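Local coordinates for protein putative ABC type-2 transporter (Thermotoga maritima MSB8, PDB 3CNI) that is probably part of an ABC-2 family membrane transporter, of which this chain is one calcium-binding domain cut from a longer protein, at residues I15-E18 with I23-L26; I37-A40 with E46-E49. One frame throughout, in Å; residues are numbered along the deposited sequence.

Interaction 1: residues I15-E18 with I23-L26; sequences IVRE and IAEL. With CA (calcium ion), chain C.
Arg17 and Glu25 carry opposite charges yet meet through carbon: CG of Glu25 sits over the centre of one face of the Arg17 guanidinium, 3.7 Å from CZ, while the carboxylate passes on to a calcium ion. The nearest charged atoms, NH2 of Arg17 and OE2 of Glu25, stay 4.4 Å apart, and the planes of the two groups are turned 54° from each other. OE2 of Glu25 binds the metal at 2.6 Å, with a water as a further ligand, so the acid probably spends its charge on calcium. The arginine looks elsewhere too: its NE forms a salt bridge to Glu28, one turn further along helix 22-32, and NH2 is hydrogen-bonded to the carbonyl of Asp19. These bonds probably hold the guanidinium in its rotation, with one face turned to Glu25. The Arg17 chain leaves the strand extended through chi1 and chi2, which carries CD to the first turn of the helix, 3.5 Å from the carbonyl O of Ala24 and 3.7 Å from its CB; the bend at chi3 (50°) then turns NE and the guanidinium toward Glu25. Behind this contact Ala24 is buried against Ile62 and Phe66, and its N is hydrogen-bonded to Ser67 OG. Arg17 thus joins the end of strand 12-17 to the start of helix 22-32, the first strand-to-helix connection of a beta-alpha-beta unit completed by parallel strand 36-41.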
loop_
_atom_site.group_PDB
_atom_site.type_symbol
_atom_site.label_atom_id
_atom_site.label_comp_id
_atom_site.label_asym_id
_atom_site.label_seq_id
_atom_site.Cartn_x
_atom_site.Cartn_y
_atom_site.Cartn_z
ATOM N N ILE A 15 5.271 -17.996 -3.131
ATOM C CA ILE A 15 6.366 -17.412 -2.350
ATOM C C ILE A 15 7.636 -18.192 -2.611
ATOM O O ILE A 15 7.693 -19.382 -2.468
ATOM C CB ILE A 15 6.056 -17.387 -0.866
ATOM C CG1 ILE A 15 4.701 -16.723 -0.607
ATOM C CG2 ILE A 15 7.206 -16.671 -0.045
ATOM C CD1 ILE A 15 4.054 -17.194 0.752
ATOM N N VAL A 16 8.656 -17.484 -3.048
ATOM C CA VAL A 16 9.983 -18.056 -3.344
ATOM C C VAL A 16 10.968 -17.455 -2.312
ATOM O O VAL A 16 11.226 -16.258 -2.307
ATOM C CB VAL A 16 10.431 -17.644 -4.758
ATOM C CG1 VAL A 16 11.913 -17.847 -4.928
ATOM C CG2 VAL A 16 9.651 -18.366 -5.787
ATOM N N ARG A 17 11.434 -18.254 -1.371
ATOM C CA ARG A 17 12.306 -17.716 -0.311
ATOM C C ARG A 17 13.649 -18.264 -0.551
ATOM O O ARG A 17 13.819 -19.450 -0.514
ATOM C CB ARG A 17 11.847 -18.054 1.106
ATOM C CG ARG A 17 12.848 -17.476 2.185
ATOM C CD ARG A 17 12.321 -17.498 3.613
ATOM N NE ARG A 17 11.798 -18.802 3.978
ATOM C CZ ARG A 17 12.531 -19.846 4.238
ATOM N NH1 ARG A 17 11.937 -20.975 4.558
ATOM N NH2 ARG A 17 13.849 -19.770 4.211
ATOM N N GLU A 18 14.591 -17.373 -0.805
ATOM C CA GLU A 18 15.963 -17.765 -1.052
ATOM C C GLU A 18 16.865 -17.560 0.150
ATOM O O GLU A 18 17.895 -18.191 0.295
ATOM C CB GLU A 18 16.508 -16.982 -2.241
ATOM C CG GLU A 18 15.869 -17.396 -3.575
ATOM C CD GLU A 18 16.289 -16.507 -4.756
ATOM O OE1 GLU A 18 16.538 -15.263 -4.556
ATOM O OE2 GLU A 18 16.373 -17.072 -5.894
ATOM N N ILE A 23 14.206 -14.011 10.168
ATOM C CA ILE A 23 13.238 -12.948 9.843
ATOM C C ILE A 23 12.648 -13.160 8.412
ATOM O O ILE A 23 11.461 -12.907 8.178
ATOM C CB ILE A 23 13.821 -11.535 10.061
ATOM C CG1 ILE A 23 12.654 -10.524 10.076
ATOM C CG2 ILE A 23 14.807 -11.159 8.968
ATOM C CD1 ILE A 23 11.866 -10.653 11.348
ATOM N N ALA A 24 13.478 -13.613 7.465
ATOM C CA ALA A 24 12.958 -14.113 6.162
ATOM C C ALA A 24 11.892 -15.169 6.345
ATOM O O ALA A 24 10.861 -15.137 5.717
ATOM C CB ALA A 24 14.083 -14.739 5.310
ATOM N N GLU A 25 12.202 -16.199 7.122
ATOM C CA GLU A 25 11.174 -17.250 7.401
ATOM C C GLU A 25 9.857 -16.670 7.894
ATOM O O GLU A 25 8.757 -17.139 7.557
ATOM C CB GLU A 25 11.647 -18.288 8.359
ATOM C CG GLU A 25 12.810 -19.044 7.831
ATOM C CD GLU A 25 13.281 -20.092 8.802
ATOM O OE1 GLU A 25 12.670 -20.199 9.886
ATOM O OE2 GLU A 25 14.269 -20.816 8.505
ATOM N N LEU A 26 10.003 -15.591 8.642
ATOM C CA LEU A 26 8.892 -14.948 9.295
ATOM C C LEU A 26 8.054 -14.138 8.316
ATOM O O LEU A 26 6.851 -14.089 8.409
ATOM C CB LEU A 26 9.423 -14.050 10.396
ATOM C CG LEU A 26 8.449 -13.668 11.476
ATOM C CD1 LEU A 26 7.353 -12.858 10.796
ATOM C CD2 LEU A 26 7.997 -14.927 12.258
HETATM CA CA CA C . 15.159 -21.932 10.666
HETATM O O HOH W 1 16.475 -19.903 10.214
#

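Interaction 2: residues I37-A40 with E46-E49; sequences IVYA and EAEE
Tyr39 lays one face of its ring over the start of helix 44-54, overlapping the backbone and side chains of Glu46 and Ala47. The backbone N of Ala47 stands 3.9 Å above the ring plane, displaced toward the rim. Ala47 packs along the CD2 and CE2 rim of that face, while the CG methylene of Glu46 reaches CE1 at the opposite rim, over the same face, at 3.6 Å. With CG swung away from the backbone N (chi1 159°), the ring projects from the strand toward the helix, and its OH accepts a hydrogen bond from the N of Asp43 in the turn between them. Glu46 bends at chi2 (88°), which leaves its aliphatic part beside the tyrosine and carries the poorly ordered carboxylate away. A leucine in place of Tyr39 would probably uncover the Ala47 backbone and leave the N of Asp43 without its hydroxyl partner. The contact therefore joins strand to helix through van der Waals overlap of the ring with side-chain carbons and helix backbone, and a polar tether runs from the phenol to the intervening turn, while the acid of Glu46 plays no direct part.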
loop_
_atom_site.group_PDB
_atom_site.type_symbol
_atom_site.label_atom_id
_atom_site.label_comp_id
_atom_site.label_asym_id
_atom_site.label_seq_id
_atom_site.Cartn_x
_atom_site.Cartn_y
_atom_site.Cartn_z
ATOM N N ILE A 37 -1.409 -20.098 -0.850
ATOM C CA ILE A 37 -0.108 -20.563 -1.315
ATOM C C ILE A 37 -0.254 -21.524 -2.490
ATOM O O ILE A 37 -0.870 -22.583 -2.366
ATOM C CB ILE A 37 0.679 -21.260 -0.190
ATOM C CG1 ILE A 37 0.849 -20.317 1.004
ATOM C CG2 ILE A 37 2.032 -21.732 -0.698
ATOM C CD1 ILE A 37 1.613 -20.927 2.159
ATOM N N VAL A 38 0.441 -21.226 -3.559
ATOM C CA VAL A 38 0.422 -22.042 -4.725
ATOM C C VAL A 38 1.758 -22.738 -4.924
ATOM O O VAL A 38 1.813 -23.836 -5.407
ATOM C CB VAL A 38 0.080 -21.175 -5.928
ATOM C CG1 VAL A 38 0.758 -21.635 -7.131
ATOM C CG2 VAL A 38 -1.374 -21.115 -6.135
ATOM N N TYR A 39 2.788 -22.105 -4.428
ATOM C CA TYR A 39 4.039 -22.742 -4.246
ATOM C C TYR A 39 4.812 -21.988 -3.228
ATOM O O TYR A 39 4.770 -20.793 -3.168
ATOM C CB TYR A 39 4.784 -22.719 -5.529
ATOM C CG TYR A 39 6.247 -22.896 -5.409
ATOM C CD1 TYR A 39 6.798 -24.138 -5.384
ATOM C CD2 TYR A 39 7.082 -21.822 -5.382
ATOM C CE1 TYR A 39 8.126 -24.305 -5.310
ATOM C CE2 TYR A 39 8.416 -21.982 -5.315
ATOM C CZ TYR A 39 8.936 -23.228 -5.278
ATOM O OH TYR A 39 10.286 -23.408 -5.224
ATOM N N ALA A 40 5.529 -22.718 -2.412
ATOM C CA ALA A 40 6.262 -22.144 -1.327
ATOM C C ALA A 40 7.577 -22.843 -1.318
ATOM O O ALA A 40 7.626 -24.008 -1.072
ATOM C CB ALA A 40 5.551 -22.402 -0.077
ATOM N N GLU A 46 10.133 -23.155 -10.631
ATOM C CA GLU A 46 9.030 -23.986 -10.185
ATOM C C GLU A 46 7.873 -23.105 -9.678
ATOM O O GLU A 46 6.708 -23.518 -9.710
ATOM C CB GLU A 46 9.523 -24.945 -9.092
ATOM C CG GLU A 46 8.467 -25.907 -8.474
ATOM C CD GLU A 46 8.307 -27.235 -9.215
ATOM O OE1 GLU A 46 9.161 -28.134 -9.045
ATOM O OE2 GLU A 46 7.311 -27.377 -9.961
ATOM N N ALA A 47 8.181 -21.903 -9.200
ATOM C CA ALA A 47 7.123 -21.015 -8.699
ATOM C C ALA A 47 6.439 -20.433 -9.929
ATOM O O ALA A 47 5.222 -20.285 -9.965
ATOM C CB ALA A 47 7.653 -19.898 -7.755
ATOM N N GLU A 48 7.253 -20.119 -10.923
ATOM C CA GLU A 48 6.774 -19.663 -12.203
ATOM C C GLU A 48 5.848 -20.678 -12.849
ATOM O O GLU A 48 4.930 -20.335 -13.582
ATOM C CB GLU A 48 7.925 -19.364 -13.157
ATOM C CG GLU A 48 7.382 -19.125 -14.555
ATOM C CD GLU A 48 8.287 -18.328 -15.456
ATOM O OE1 GLU A 48 9.008 -18.950 -16.264
ATOM O OE2 GLU A 48 8.240 -17.077 -15.394
ATOM N N GLU A 49 6.094 -21.948 -12.566
ATOM C CA GLU A 49 5.336 -23.005 -13.184
ATOM C C GLU A 49 4.015 -23.235 -12.478
ATOM O O GLU A 49 2.986 -23.408 -13.118
ATOM C CB GLU A 49 6.173 -24.265 -13.297
ATOM C CG GLU A 49 7.289 -24.106 -14.370
#

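From the N terminus, strand 12-17 runs into interaction 1, which closes the short connection to helix 22-32. The chain then returns through strand 36-41, parallel to and beside strand 12-17, and interaction 2 closes the next turn, to helix 44-54. The two contacts follow in series, neither enclosing nor crossing the other. They meet through the sheet: Ile15 N and Tyr39 O, 2.8 Å apart, probably form a hydrogen bond between the neighbouring strands, and Val16 packs its CG2 against Tyr39 CE2 at 3.9 Å. Together they tie two successive strand-helix connections to one edge of the mixed sheet, where 36-41 is the outermost strand within this chain.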